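Local coordinates for putative cobalamin synthesis related protein (PDB 2NPN) that binds S-adenosylmethionine and probably acts as a precorrin-6A synthase, a tetrapyrrole methyltransferase of cobalamin biosynthesis, at residues Y6-G11 with A104-V109; A31-D36 with P60-T65; H152-N157 with T244-E249; I159-H164 with R179-V184. All coordinates share one frame; numbering follows the deposited sequence.

Contact 1 of 4, residues Y6-G11 with A104-V109; sequences YVIGIG and AVAFLV
Tyr6 to Gly9 pair with Ala106 to Val109 as neighbouring parallel strands of the five-stranded sheet at the core of the N-terminal half of this tetrapyrrole methylase. Five backbone hydrogen bonds alternate along the pair and just past it, and the strand axes come within 4.6 Å at a crossing angle of -31°, the twist expected of such a sheet. The bond from Ile8 N to Phe107 O, 2.8 Å, is almost straight, at 173° about the hydrogen.

Packing is dense towards the C-terminal ends. On one face Val7 CG1 meets Val109 CG2 at 3.9 Å, beside helix 119-130. On the other, Ile8 CD1 rests on Ala106 CB at 3.8 Å, and Ile10 CG2 reaches Leu108 CD2 with the two side chains roughly perpendicular, beneath helix 42-55. The other end is more open to solvent: the Tyr6 ring, partly exposed and with its CG next to the backbone N (chi1 -68°), slants over Ala104 and Val105 O, its CE2 3.9 Å from Ala104 CB.

At the C-terminal end of the pair the side chain of Val109 is about 5 Å from bound S-adenosylmethionine. Val109 O takes Ile10 N at 2.9 Å and also a CA-H...O contact from Gly9 CA at 3.3 Å.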
loop_
_atom_site.group_PDB
_atom_site.type_symbol
_atom_site.label_atom_id
_atom_site.label_comp_id
_atom_site.label_asym_id
_atom_site.label_seq_id
_atom_site.Cartn_x
_atom_site.Cartn_y
_atom_site.Cartn_z
ATOM N N TYR A 6 7.239 -15.276 4.501
ATOM C CA TYR A 6 6.987 -14.059 5.228
ATOM C C TYR A 6 6.319 -13.107 4.249
ATOM O O TYR A 6 6.803 -12.915 3.147
ATOM C CB TYR A 6 8.265 -13.400 5.724
ATOM C CG TYR A 6 8.986 -14.123 6.779
ATOM C CD1 TYR A 6 8.517 -14.102 8.072
ATOM C CD2 TYR A 6 10.194 -14.763 6.509
ATOM C CE1 TYR A 6 9.186 -14.723 9.087
ATOM C CE2 TYR A 6 10.894 -15.413 7.534
ATOM C CZ TYR A 6 10.370 -15.377 8.822
ATOM O OH TYR A 6 11.029 -16.011 9.847
ATOM N N VAL A 7 5.227 -12.480 4.682
ATOM C CA VAL A 7 4.591 -11.440 3.873
ATOM C C VAL A 7 4.794 -10.155 4.659
ATOM O O VAL A 7 4.203 -9.984 5.724
ATOM C CB VAL A 7 3.096 -11.737 3.630
ATOM C CG1 VAL A 7 2.469 -10.632 2.786
ATOM C CG2 VAL A 7 2.955 -13.127 2.966
ATOM N N ILE A 8 5.692 -9.326 4.163
ATOM C CA ILE A 8 6.267 -8.270 4.994
ATOM C C ILE A 8 5.799 -6.882 4.523
ATOM O O ILE A 8 6.157 -6.428 3.426
ATOM C CB ILE A 8 7.836 -8.299 5.012
ATOM C CG1 ILE A 8 8.343 -9.710 5.339
ATOM C CG2 ILE A 8 8.363 -7.210 5.962
ATOM C CD1 ILE A 8 9.818 -9.796 5.548
ATOM N N GLY A 9 5.108 -6.163 5.390
ATOM C CA GLY A 9 4.798 -4.786 5.110
ATOM C C GLY A 9 6.061 -3.956 5.276
ATOM O O GLY A 9 6.757 -4.072 6.284
ATOM N N ILE A 10 6.376 -3.165 4.267
ATOM C CA ILE A 10 7.594 -2.364 4.297
ATOM C C ILE A 10 7.320 -0.867 4.456
ATOM O O ILE A 10 8.227 -0.066 4.289
ATOM C CB ILE A 10 8.533 -2.651 3.084
ATOM C CG1 ILE A 10 7.861 -2.327 1.740
ATOM C CG2 ILE A 10 8.981 -4.091 3.127
ATOM C CD1 ILE A 10 8.795 -2.278 0.495
ATOM N N GLY A 11 6.102 -0.507 4.838
ATOM C CA GLY A 11 5.809 0.878 5.102
ATOM C C GLY A 11 5.600 1.694 3.825
ATOM O O GLY A 11 5.442 1.173 2.739
ATOM N N ALA A 104 13.244 -19.969 3.864
ATOM C CA ALA A 104 12.316 -18.853 4.025
ATOM C C ALA A 104 12.388 -17.929 2.826
ATOM O O ALA A 104 13.478 -17.622 2.326
ATOM C CB ALA A 104 12.625 -18.098 5.268
ATOM N N VAL A 105 11.221 -17.508 2.358
ATOM C CA VAL A 105 11.089 -16.475 1.331
ATOM C C VAL A 105 10.284 -15.317 1.906
ATOM O O VAL A 105 9.379 -15.549 2.712
ATOM C CB VAL A 105 10.426 -17.015 0.037
ATOM C CG1 VAL A 105 9.123 -17.635 0.289
ATOM C CG2 VAL A 105 10.305 -15.956 -1.081
ATOM N N ALA A 106 10.651 -14.100 1.536
ATOM C CA ALA A 106 9.916 -12.903 1.935
ATOM C C ALA A 106 9.255 -12.278 0.701
ATOM O O ALA A 106 9.949 -12.016 -0.302
ATOM C CB ALA A 106 10.873 -11.863 2.593
ATOM N N PHE A 107 7.951 -11.972 0.798
ATOM C CA PHE A 107 7.260 -11.128 -0.172
ATOM C C PHE A 107 7.155 -9.718 0.407
ATOM O O PHE A 107 6.718 -9.572 1.556
ATOM C CB PHE A 107 5.850 -11.622 -0.454
ATOM C CG PHE A 107 5.758 -12.818 -1.367
ATOM C CD1 PHE A 107 5.291 -12.668 -2.669
ATOM C CD2 PHE A 107 6.098 -14.063 -0.914
ATOM C CE1 PHE A 107 5.156 -13.738 -3.514
ATOM C CE2 PHE A 107 5.971 -15.178 -1.747
ATOM C CZ PHE A 107 5.492 -15.012 -3.077
ATOM N N LEU A 108 7.519 -8.703 -0.369
ATOM C CA LEU A 108 7.476 -7.324 0.107
ATOM C C LEU A 108 6.175 -6.694 -0.328
ATOM O O LEU A 108 5.772 -6.807 -1.512
ATOM C CB LEU A 108 8.662 -6.541 -0.446
ATOM C CG LEU A 108 10.025 -7.178 -0.211
ATOM C CD1 LEU A 108 11.100 -6.250 -0.788
ATOM C CD2 LEU A 108 10.214 -7.497 1.252
ATOM N N VAL A 109 5.530 -5.978 0.589
ATOM C CA VAL A 109 4.244 -5.328 0.307
ATOM C C VAL A 109 4.328 -3.900 0.839
ATOM O O VAL A 109 4.668 -3.686 2.015
ATOM C CB VAL A 109 3.063 -6.061 1.000
ATOM C CG1 VAL A 109 1.765 -5.326 0.695
ATOM C CG2 VAL A 109 3.014 -7.526 0.506
#

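Contact 2 of 4, residues A31-D36 with P60-T65; sequences AIVALD and PIYAVT
Pro60 and Ile32 are joined through a water that donates to Pro60 O at 2.8 Å and accepts from Ile32 N. At Ile61 the side chain turns to the face that also carries Ile32 and Ala34, where Ile61 CG2 touches Ala34 CB at 4.1 Å. Tyr62 follows on the reverse face. Its N binds Ile32 O at 2.8 Å, and its O receives Ala34 N, which stands 36° out of the carbonyl plane. With CG anti to the backbone N (chi1 -176°), the ring lies alongside Val33 and turns its edge to Val33 CG1.

Ala63 brings its CB within 3.6 Å of Asp36 OD2, while Val64 N bonds to Ala34 O. Val64 CB then packs against Leu35 CD2 at 3.8 Å, the two side chains pointing the same way. Val64 O closes the ladder by accepting Asp36 N at 2.8 Å, and beyond it a water donates to Asp36 OD2 and is also hydrogen-bonded to Thr65 OG1. The other carboxylate oxygen, Asp36 OD1, forms a salt bridge with Arg48.

This parallel pair, its axes 24° apart, makes the border of the five-stranded sheet: 61-64 is outermost and 31-35 separates it from 104-109. Helix 42-55 connects the two strands in a beta-alpha-beta crossover and covers Ala34 and Ile61, whereas helix 78-98 lies against Val33 and Tyr62.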
loop_
_atom_site.group_PDB
_atom_site.type_symbol
_atom_site.label_atom_id
_atom_site.label_comp_id
_atom_site.label_asym_id
_atom_site.label_seq_id
_atom_site.Cartn_x
_atom_site.Cartn_y
_atom_site.Cartn_z
ATOM N N ALA A 31 15.313 -15.725 -0.091
ATOM C CA ALA A 31 14.836 -15.139 -1.328
ATOM C C ALA A 31 13.802 -14.083 -1.028
ATOM O O ALA A 31 13.092 -14.212 -0.070
ATOM C CB ALA A 31 14.224 -16.184 -2.248
ATOM N N ILE A 32 13.737 -13.077 -1.899
ATOM C CA ILE A 32 12.813 -11.964 -1.780
ATOM C C ILE A 32 12.034 -11.783 -3.076
ATOM O O ILE A 32 12.610 -11.736 -4.159
ATOM C CB ILE A 32 13.521 -10.650 -1.399
ATOM C CG1 ILE A 32 14.209 -10.782 -0.039
ATOM C CG2 ILE A 32 12.489 -9.512 -1.318
ATOM C CD1 ILE A 32 15.038 -9.560 0.363
ATOM N N VAL A 33 10.713 -11.666 -2.947
ATOM C CA VAL A 33 9.803 -11.515 -4.102
ATOM C C VAL A 33 8.963 -10.247 -3.877
ATOM O O VAL A 33 8.579 -9.894 -2.752
ATOM C CB VAL A 33 8.840 -12.726 -4.261
ATOM C CG1 VAL A 33 7.864 -12.540 -5.469
ATOM C CG2 VAL A 33 9.626 -14.060 -4.389
ATOM N N ALA A 34 8.611 -9.588 -4.972
ATOM C CA ALA A 34 7.662 -8.498 -4.895
ATOM C C ALA A 34 6.730 -8.584 -6.093
ATOM O O ALA A 34 7.196 -8.724 -7.230
ATOM C CB ALA A 34 8.379 -7.194 -4.886
ATOM N N LEU A 35 5.420 -8.537 -5.839
ATOM C CA LEU A 35 4.438 -8.572 -6.925
ATOM C C LEU A 35 4.093 -7.125 -7.244
ATOM O O LEU A 35 3.651 -6.387 -6.361
ATOM C CB LEU A 35 3.201 -9.367 -6.488
ATOM C CG LEU A 35 3.494 -10.803 -6.009
ATOM C CD1 LEU A 35 2.243 -11.499 -5.426
ATOM C CD2 LEU A 35 4.109 -11.663 -7.128
ATOM N N ASP A 36 4.332 -6.710 -8.480
ATOM C CA ASP A 36 4.116 -5.311 -8.885
ATOM C C ASP A 36 2.962 -5.168 -9.873
ATOM O O ASP A 36 2.689 -6.082 -10.657
ATOM C CB ASP A 36 5.408 -4.741 -9.480
ATOM C CG ASP A 36 6.518 -4.599 -8.452
ATOM O OD1 ASP A 36 6.215 -4.489 -7.244
ATOM O OD2 ASP A 36 7.698 -4.569 -8.862
ATOM N N PRO A 60 18.921 -10.504 -3.922
ATOM C CA PRO A 60 18.189 -9.863 -5.028
ATOM C C PRO A 60 16.685 -9.876 -4.832
ATOM O O PRO A 60 16.151 -10.796 -4.224
ATOM C CB PRO A 60 18.554 -10.722 -6.251
ATOM C CG PRO A 60 18.970 -12.028 -5.697
ATOM C CD PRO A 60 19.594 -11.739 -4.358
ATOM N N ILE A 61 16.016 -8.845 -5.341
ATOM C CA ILE A 61 14.555 -8.821 -5.340
ATOM C C ILE A 61 14.081 -9.389 -6.663
ATOM O O ILE A 61 14.487 -8.883 -7.749
ATOM C CB ILE A 61 14.008 -7.392 -5.194
ATOM C CG1 ILE A 61 14.453 -6.764 -3.864
ATOM C CG2 ILE A 61 12.486 -7.404 -5.351
ATOM C CD1 ILE A 61 14.140 -5.227 -3.761
ATOM N N TYR A 62 13.258 -10.430 -6.581
ATOM C CA TYR A 62 12.544 -11.017 -7.736
ATOM C C TYR A 62 11.211 -10.297 -7.914
ATOM O O TYR A 62 10.242 -10.583 -7.215
ATOM C CB TYR A 62 12.341 -12.523 -7.505
ATOM C CG TYR A 62 11.713 -13.295 -8.651
ATOM C CD1 TYR A 62 12.464 -13.642 -9.771
ATOM C CD2 TYR A 62 10.379 -13.709 -8.587
ATOM C CE1 TYR A 62 11.901 -14.375 -10.822
ATOM C CE2 TYR A 62 9.795 -14.422 -9.641
ATOM C CZ TYR A 62 10.564 -14.754 -10.748
ATOM O OH TYR A 62 9.998 -15.483 -11.783
ATOM N N ALA A 63 11.178 -9.311 -8.821
ATOM C CA ALA A 63 9.982 -8.499 -9.008
ATOM C C ALA A 63 9.149 -9.083 -10.145
ATOM O O ALA A 63 9.638 -9.219 -11.271
ATOM C CB ALA A 63 10.344 -7.042 -9.296
ATOM N N VAL A 64 7.920 -9.478 -9.830
ATOM C CA VAL A 64 7.011 -10.043 -10.816
ATOM C C VAL A 64 6.032 -8.982 -11.280
ATOM O O VAL A 64 5.293 -8.416 -10.451
ATOM C CB VAL A 64 6.237 -11.234 -10.239
ATOM C CG1 VAL A 64 5.300 -11.841 -11.303
ATOM C CG2 VAL A 64 7.201 -12.266 -9.712
ATOM N N THR A 65 6.024 -8.730 -12.593
ATOM C CA THR A 65 5.177 -7.703 -13.204
ATOM C C THR A 65 4.233 -8.350 -14.229
ATOM O O THR A 65 4.499 -9.443 -14.736
ATOM C CB THR A 65 6.030 -6.573 -13.874
ATOM O OG1 THR A 65 7.274 -6.421 -13.171
ATOM C CG2 THR A 65 5.276 -5.241 -13.848
HETATM O O HOH W 1 15.438 -13.545 -4.359
HETATM O O HOH W 2 8.540 -4.096 -11.416
#

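Contact 3 of 4, residues H152-N157 with T244-E249; sequences HGILIN and TYLLRE. With SAM (S-adenosylmethionine), chain C.
Ile156 and Leu246 meet across a wide backbone gap, 8.0 Å between CA atoms, because an irregular loop passes beside strand 243-249 without pairing with it. The loop leaves helix 144-152 through a Schellman motif at Gly153. Side chains span the gap. Ile156 CG1 meets Leu246 CD1 at 3.9 Å, the two side chains crossing at about a right angle. Arg248, bent at chi3 (-69°), directs its guanidinium edge to the loop: NH2 donates to Leu155 O at 2.9 Å and 168°, with that oxygen almost in the guanidinium plane, and NH1 adds a weak bond to the same oxygen. Arg248 NE is taken by Asn181 OD1, which helps fix the rotation of the group. At the strand's start Thr244 OG1 donates to N3 of S-adenosylmethionine at 2.8 Å. One strand thus supplies both a donor to the adenine of the cofactor and a cation that probably polarises the Leu155 carbonyl while anchoring the loop.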
loop_
_atom_site.group_PDB
_atom_site.type_symbol
_atom_site.label_atom_id
_atom_site.label_comp_id
_atom_site.label_asym_id
_atom_site.label_seq_id
_atom_site.Cartn_x
_atom_site.Cartn_y
_atom_site.Cartn_z
ATOM N N HIS A 152 0.143 15.127 9.400
ATOM C CA HIS A 152 -0.771 16.241 9.761
ATOM C C HIS A 152 -0.975 16.475 11.267
ATOM O O HIS A 152 -1.548 17.525 11.652
ATOM C CB HIS A 152 -2.127 16.059 9.104
ATOM C CG HIS A 152 -2.157 16.431 7.643
ATOM N ND1 HIS A 152 -2.104 17.746 7.217
ATOM C CD2 HIS A 152 -2.274 15.671 6.527
ATOM C CE1 HIS A 152 -2.206 17.773 5.895
ATOM N NE2 HIS A 152 -2.325 16.527 5.453
ATOM N N GLY A 153 -0.494 15.532 12.093
ATOM C CA GLY A 153 -0.611 15.631 13.529
ATOM C C GLY A 153 -2.028 15.621 14.028
ATOM O O GLY A 153 -2.402 16.392 14.945
ATOM N N ILE A 154 -2.841 14.741 13.435
ATOM C CA ILE A 154 -4.240 14.658 13.766
ATOM C C ILE A 154 -4.624 13.243 14.243
ATOM O O ILE A 154 -3.905 12.240 14.053
ATOM C CB ILE A 154 -5.161 15.016 12.564
ATOM C CG1 ILE A 154 -4.946 14.081 11.387
ATOM C CG2 ILE A 154 -4.951 16.485 12.135
ATOM C CD1 ILE A 154 -5.958 14.286 10.237
ATOM N N LEU A 155 -5.776 13.191 14.906
ATOM C CA LEU A 155 -6.408 11.925 15.242
ATOM C C LEU A 155 -7.279 11.467 14.070
ATOM O O LEU A 155 -7.856 12.294 13.320
ATOM C CB LEU A 155 -7.249 12.079 16.519
ATOM C CG LEU A 155 -6.418 12.538 17.741
ATOM C CD1 LEU A 155 -7.262 12.988 18.950
ATOM C CD2 LEU A 155 -5.409 11.454 18.111
ATOM N N ILE A 156 -7.382 10.160 13.904
ATOM C CA ILE A 156 -8.191 9.577 12.821
ATOM C C ILE A 156 -9.674 9.583 13.158
ATOM O O ILE A 156 -10.525 9.362 12.288
ATOM C CB ILE A 156 -7.689 8.118 12.452
ATOM C CG1 ILE A 156 -8.113 7.755 11.036
ATOM C CG2 ILE A 156 -8.163 7.081 13.451
ATOM C CD1 ILE A 156 -7.669 6.326 10.573
ATOM N N ASN A 157 -9.997 9.832 14.422
ATOM C CA ASN A 157 -11.392 9.885 14.873
ATOM C C ASN A 157 -11.589 10.991 15.896
ATOM O O ASN A 157 -10.671 11.318 16.646
ATOM C CB ASN A 157 -11.780 8.545 15.523
ATOM C CG ASN A 157 -10.885 8.171 16.703
ATOM O OD1 ASN A 157 -9.806 7.622 16.492
ATOM N ND2 ASN A 157 -11.314 8.473 17.942
ATOM N N THR A 244 -3.799 10.085 -0.409
ATOM C CA THR A 244 -4.743 9.562 0.587
ATOM C C THR A 244 -5.277 10.810 1.279
ATOM O O THR A 244 -4.546 11.804 1.450
ATOM C CB THR A 244 -4.017 8.627 1.619
ATOM O OG1 THR A 244 -3.403 7.503 0.961
ATOM C CG2 THR A 244 -4.984 8.037 2.680
ATOM N N TYR A 245 -6.548 10.791 1.659
ATOM C CA TYR A 245 -7.105 11.964 2.333
ATOM C C TYR A 245 -8.152 11.529 3.351
ATOM O O TYR A 245 -8.716 10.455 3.253
ATOM C CB TYR A 245 -7.616 12.997 1.348
ATOM C CG TYR A 245 -8.637 12.527 0.320
ATOM C CD1 TYR A 245 -10.007 12.741 0.515
ATOM C CD2 TYR A 245 -8.250 11.971 -0.909
ATOM C CE1 TYR A 245 -10.969 12.345 -0.442
ATOM C CE2 TYR A 245 -9.196 11.605 -1.843
ATOM C CZ TYR A 245 -10.563 11.808 -1.617
ATOM O OH TYR A 245 -11.496 11.472 -2.619
ATOM N N LEU A 246 -8.419 12.429 4.298
ATOM C CA LEU A 246 -9.405 12.206 5.346
ATOM C C LEU A 246 -10.397 13.362 5.248
ATOM O O LEU A 246 -9.966 14.510 5.164
ATOM C CB LEU A 246 -8.757 12.176 6.739
ATOM C CG LEU A 246 -9.671 11.753 7.882
ATOM C CD1 LEU A 246 -8.795 11.073 9.021
ATOM C CD2 LEU A 246 -10.506 12.887 8.386
ATOM N N LEU A 247 -11.676 13.057 5.158
ATOM C CA LEU A 247 -12.774 14.053 5.149
ATOM C C LEU A 247 -13.479 13.934 6.475
ATOM O O LEU A 247 -13.754 12.854 6.979
ATOM C CB LEU A 247 -13.767 13.728 4.035
ATOM C CG LEU A 247 -13.237 13.773 2.594
ATOM C CD1 LEU A 247 -14.397 13.418 1.568
ATOM C CD2 LEU A 247 -12.615 15.057 2.277
ATOM N N ARG A 248 -13.757 15.081 7.055
ATOM C CA ARG A 248 -14.445 15.162 8.342
ATOM C C ARG A 248 -15.454 16.285 8.279
ATOM O O ARG A 248 -15.117 17.403 7.892
ATOM C CB ARG A 248 -13.456 15.379 9.475
ATOM C CG ARG A 248 -14.051 15.328 10.857
ATOM C CD ARG A 248 -12.990 15.250 11.948
ATOM N NE ARG A 248 -12.297 13.951 11.927
ATOM C CZ ARG A 248 -11.079 13.683 12.412
ATOM N NH1 ARG A 248 -10.347 14.621 13.039
ATOM N NH2 ARG A 248 -10.571 12.476 12.281
ATOM N N GLU A 249 -16.654 15.990 8.743
ATOM C CA GLU A 249 -17.740 16.986 8.775
ATOM C C GLU A 249 -17.603 17.759 10.078
ATOM O O GLU A 249 -17.952 17.268 11.151
ATOM C CB GLU A 249 -19.113 16.325 8.654
ATOM C CG GLU A 249 -20.169 17.280 8.248
ATOM C CD GLU A 249 -20.043 17.680 6.765
ATOM O OE1 GLU A 249 -19.085 17.272 6.065
ATOM O OE2 GLU A 249 -20.946 18.383 6.316
HETATM N N SAM C . -1.149 -1.660 1.601
HETATM C CA SAM C . -1.049 -0.185 1.387
HETATM C C SAM C . -1.054 0.570 2.704
HETATM O O SAM C . -0.961 1.826 2.688
HETATM O OXT SAM C . -1.105 -0.070 3.773
HETATM C CB SAM C . -2.181 0.304 0.465
HETATM C CG SAM C . -2.078 -0.207 -0.973
HETATM S SD SAM C . -3.322 0.442 -2.142
HETATM C CE SAM C . -2.818 -0.570 -3.563
HETATM C "C5'" SAM C . -2.677 2.006 -2.833
HETATM C "C4'" SAM C . -3.308 3.272 -2.227
HETATM O "O4'" SAM C . -2.701 3.540 -1.007
HETATM C "C3'" SAM C . -3.105 4.553 -3.037
HETATM O "O3'" SAM C . -4.045 4.691 -4.072
HETATM C "C2'" SAM C . -3.217 5.641 -2.002
HETATM O "O2'" SAM C . -4.575 5.809 -1.634
HETATM C "C1'" SAM C . -2.478 4.947 -0.878
HETATM N N9 SAM C . -1.029 5.247 -0.864
HETATM C C8 SAM C . -0.016 4.302 -0.885
HETATM N N7 SAM C . 1.174 4.899 -0.776
HETATM C C5 SAM C . 0.939 6.237 -0.633
HETATM C C6 SAM C . 1.777 7.322 -0.418
HETATM N N6 SAM C . 3.125 7.188 -0.335
HETATM N N1 SAM C . 1.217 8.589 -0.296
HETATM C C2 SAM C . -0.157 8.741 -0.312
HETATM N N3 SAM C . -0.988 7.673 -0.516
HETATM C C4 SAM C . -0.462 6.430 -0.651
HETATM O O HOH W 3 -8.077 15.329 14.920
#

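Contact 4 of 4, residues I159-H164 with R179-V184; sequences IGEAIH and RRNCVV
Glu161 lays its carboxylate over the Asn181 amide, the two planes 4° apart, with Glu161 CD 3.4 Å from Asn181 CB and Glu161 OE1 3.5 Å from Asn181 CG. The amide reaches beyond this stack: Asn181 ND2 donates to Ala162 O at 3.0 Å, and the acceptor lies only 6° out of the amide plane. Ile163 runs alongside, placing its CG1 3.7 Å from Asn181 ND2.

Next to these side chains the backbones join. His164 N donates to Asn181 O at 3.1 Å, in the carbonyl plane, and His164 O takes Val183 N at 2.8 Å with a donor angle of 160°. His164 and Cys182 thereby form a parallel bridge at the start of strand 164-167, the border strand of the mixed five-stranded sheet in the C-terminal half of the protein, where 181-185 is its inner neighbour. Cys182 CA approaches His164 O as well, a CA-H...O contact.

Farther out, Glu161 OE2 takes a short 2.5 Å bond from a water that accepts from Arg180 NE, bridging opposite charges that do not meet directly. Arg158 forms a salt bridge with Glu161 OE2, and Asp251 holds Arg180 NH1. Two carbonyls grip the amide nitrogen of Asn181, since ND2 bonds Ile156 O as well as Ala162 O.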
loop_
_atom_site.group_PDB
_atom_site.type_symbol
_atom_site.label_atom_id
_atom_site.label_comp_id
_atom_site.label_asym_id
_atom_site.label_seq_id
_atom_site.Cartn_x
_atom_site.Cartn_y
_atom_site.Cartn_z
ATOM N N ILE A 159 -13.875 11.738 19.462
ATOM C CA ILE A 159 -14.224 10.859 20.570
ATOM C C ILE A 159 -15.446 9.990 20.270
ATOM O O ILE A 159 -16.511 10.479 19.882
ATOM C CB ILE A 159 -14.404 11.599 21.930
ATOM C CG1 ILE A 159 -13.076 12.265 22.329
ATOM C CG2 ILE A 159 -14.832 10.592 22.989
ATOM C CD1 ILE A 159 -13.149 13.344 23.455
ATOM N N GLY A 160 -15.230 8.676 20.382
ATOM C CA GLY A 160 -16.242 7.660 20.142
ATOM C C GLY A 160 -16.687 7.456 18.707
ATOM O O GLY A 160 -17.638 6.696 18.476
ATOM N N GLU A 161 -16.041 8.135 17.766
ATOM C CA GLU A 161 -16.538 8.233 16.368
ATOM C C GLU A 161 -16.038 7.074 15.519
ATOM O O GLU A 161 -14.851 6.690 15.595
ATOM C CB GLU A 161 -16.009 9.522 15.720
ATOM C CG GLU A 161 -16.661 9.876 14.409
ATOM C CD GLU A 161 -16.252 11.252 13.866
ATOM O OE1 GLU A 161 -15.085 11.711 14.091
ATOM O OE2 GLU A 161 -17.134 11.871 13.208
ATOM N N ALA A 162 -16.890 6.576 14.613
ATOM C CA ALA A 162 -16.477 5.570 13.658
ATOM C C ALA A 162 -15.526 6.124 12.621
ATOM O O ALA A 162 -15.535 7.334 12.377
ATOM C CB ALA A 162 -17.738 4.966 12.932
ATOM N N ILE A 163 -14.742 5.237 12.003
ATOM C CA ILE A 163 -13.804 5.572 10.989
ATOM C C ILE A 163 -14.181 4.751 9.758
ATOM O O ILE A 163 -14.154 3.543 9.827
ATOM C CB ILE A 163 -12.380 5.209 11.367
ATOM C CG1 ILE A 163 -11.976 5.944 12.644
ATOM C CG2 ILE A 163 -11.450 5.556 10.224
ATOM C CD1 ILE A 163 -11.224 5.097 13.569
ATOM N N HIS A 164 -14.535 5.398 8.669
ATOM C CA HIS A 164 -14.924 4.663 7.485
ATOM C C HIS A 164 -13.799 4.802 6.457
ATOM O O HIS A 164 -13.589 5.893 5.937
ATOM C CB HIS A 164 -16.216 5.235 6.948
ATOM C CG HIS A 164 -16.850 4.379 5.912
ATOM N ND1 HIS A 164 -17.546 3.242 6.238
ATOM C CD2 HIS A 164 -16.866 4.474 4.570
ATOM C CE1 HIS A 164 -17.968 2.666 5.122
ATOM N NE2 HIS A 164 -17.554 3.395 4.096
ATOM N N ARG A 179 -19.565 9.522 5.794
ATOM C CA ARG A 179 -18.727 10.600 5.294
ATOM C C ARG A 179 -18.406 11.661 6.356
ATOM O O ARG A 179 -17.620 12.584 6.089
ATOM C CB ARG A 179 -19.337 11.211 4.056
ATOM C CG ARG A 179 -19.208 10.290 2.856
ATOM C CD ARG A 179 -19.588 11.010 1.587
ATOM N NE ARG A 179 -21.021 10.890 1.373
ATOM C CZ ARG A 179 -21.926 11.846 1.540
ATOM N NH1 ARG A 179 -23.196 11.559 1.328
ATOM N NH2 ARG A 179 -21.593 13.079 1.912
ATOM N N ARG A 180 -18.964 11.522 7.556
ATOM C CA ARG A 180 -18.658 12.428 8.631
ATOM C C ARG A 180 -17.200 12.295 9.099
ATOM O O ARG A 180 -16.632 13.232 9.688
ATOM C CB ARG A 180 -19.581 12.244 9.809
ATOM C CG ARG A 180 -20.999 12.769 9.512
ATOM C CD ARG A 180 -21.870 12.755 10.786
ATOM N NE ARG A 180 -21.323 13.605 11.856
ATOM C CZ ARG A 180 -21.461 14.928 11.914
ATOM N NH1 ARG A 180 -22.146 15.598 10.998
ATOM N NH2 ARG A 180 -20.918 15.610 12.921
ATOM N N ASN A 181 -16.635 11.108 8.865
ATOM C CA ASN A 181 -15.225 10.840 9.224
ATOM C C ASN A 181 -14.773 9.663 8.388
ATOM O O ASN A 181 -14.984 8.494 8.761
ATOM C CB ASN A 181 -15.150 10.550 10.685
ATOM C CG ASN A 181 -13.739 10.408 11.153
ATOM O OD1 ASN A 181 -12.976 11.357 10.989
ATOM N ND2 ASN A 181 -13.393 9.292 11.796
ATOM N N CYS A 182 -14.209 9.969 7.239
ATOM C CA CYS A 182 -13.824 8.913 6.357
ATOM C C CYS A 182 -12.449 9.162 5.788
ATOM O O CYS A 182 -11.950 10.278 5.763
ATOM C CB CYS A 182 -14.863 8.749 5.270
ATOM S SG CYS A 182 -15.039 10.130 4.166
ATOM N N VAL A 183 -11.809 8.063 5.449
ATOM C CA VAL A 183 -10.494 8.054 4.792
ATOM C C VAL A 183 -10.678 7.487 3.388
ATOM O O VAL A 183 -11.348 6.454 3.211
ATOM C CB VAL A 183 -9.507 7.184 5.560
ATOM C CG1 VAL A 183 -8.153 7.098 4.791
ATOM C CG2 VAL A 183 -9.320 7.724 6.974
ATOM N N VAL A 184 -10.115 8.142 2.380
ATOM C CA VAL A 184 -10.289 7.760 0.994
ATOM C C VAL A 184 -8.927 7.396 0.365
ATOM O O VAL A 184 -7.969 8.169 0.450
ATOM C CB VAL A 184 -10.957 8.827 0.168
ATOM C CG1 VAL A 184 -11.223 8.360 -1.246
ATOM C CG2 VAL A 184 -12.237 9.341 0.846
HETATM O O HOH W 4 -19.617 11.784 13.603
#

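Contacts 1 and 2 belong to the parallel sheet, and contacts 3 and 4 reach the mixed sheet, on the opposite side of the chain's centre. Within each pair the centres are close, 10 Å and 8 Å; between pairs they are 28 to 35 Å apart without touching. Strands 31-35 and 104-109 are neighbours joining the first pair, and 181-185 and 243-249 the second. Along the chain contact 2 falls between the segments of contact 1, and contact 4 between those of contact 3, the first pair preceding the second. The cofactor sits in the cleft between the two sheets, so that residues of both halves contribute to its pocket.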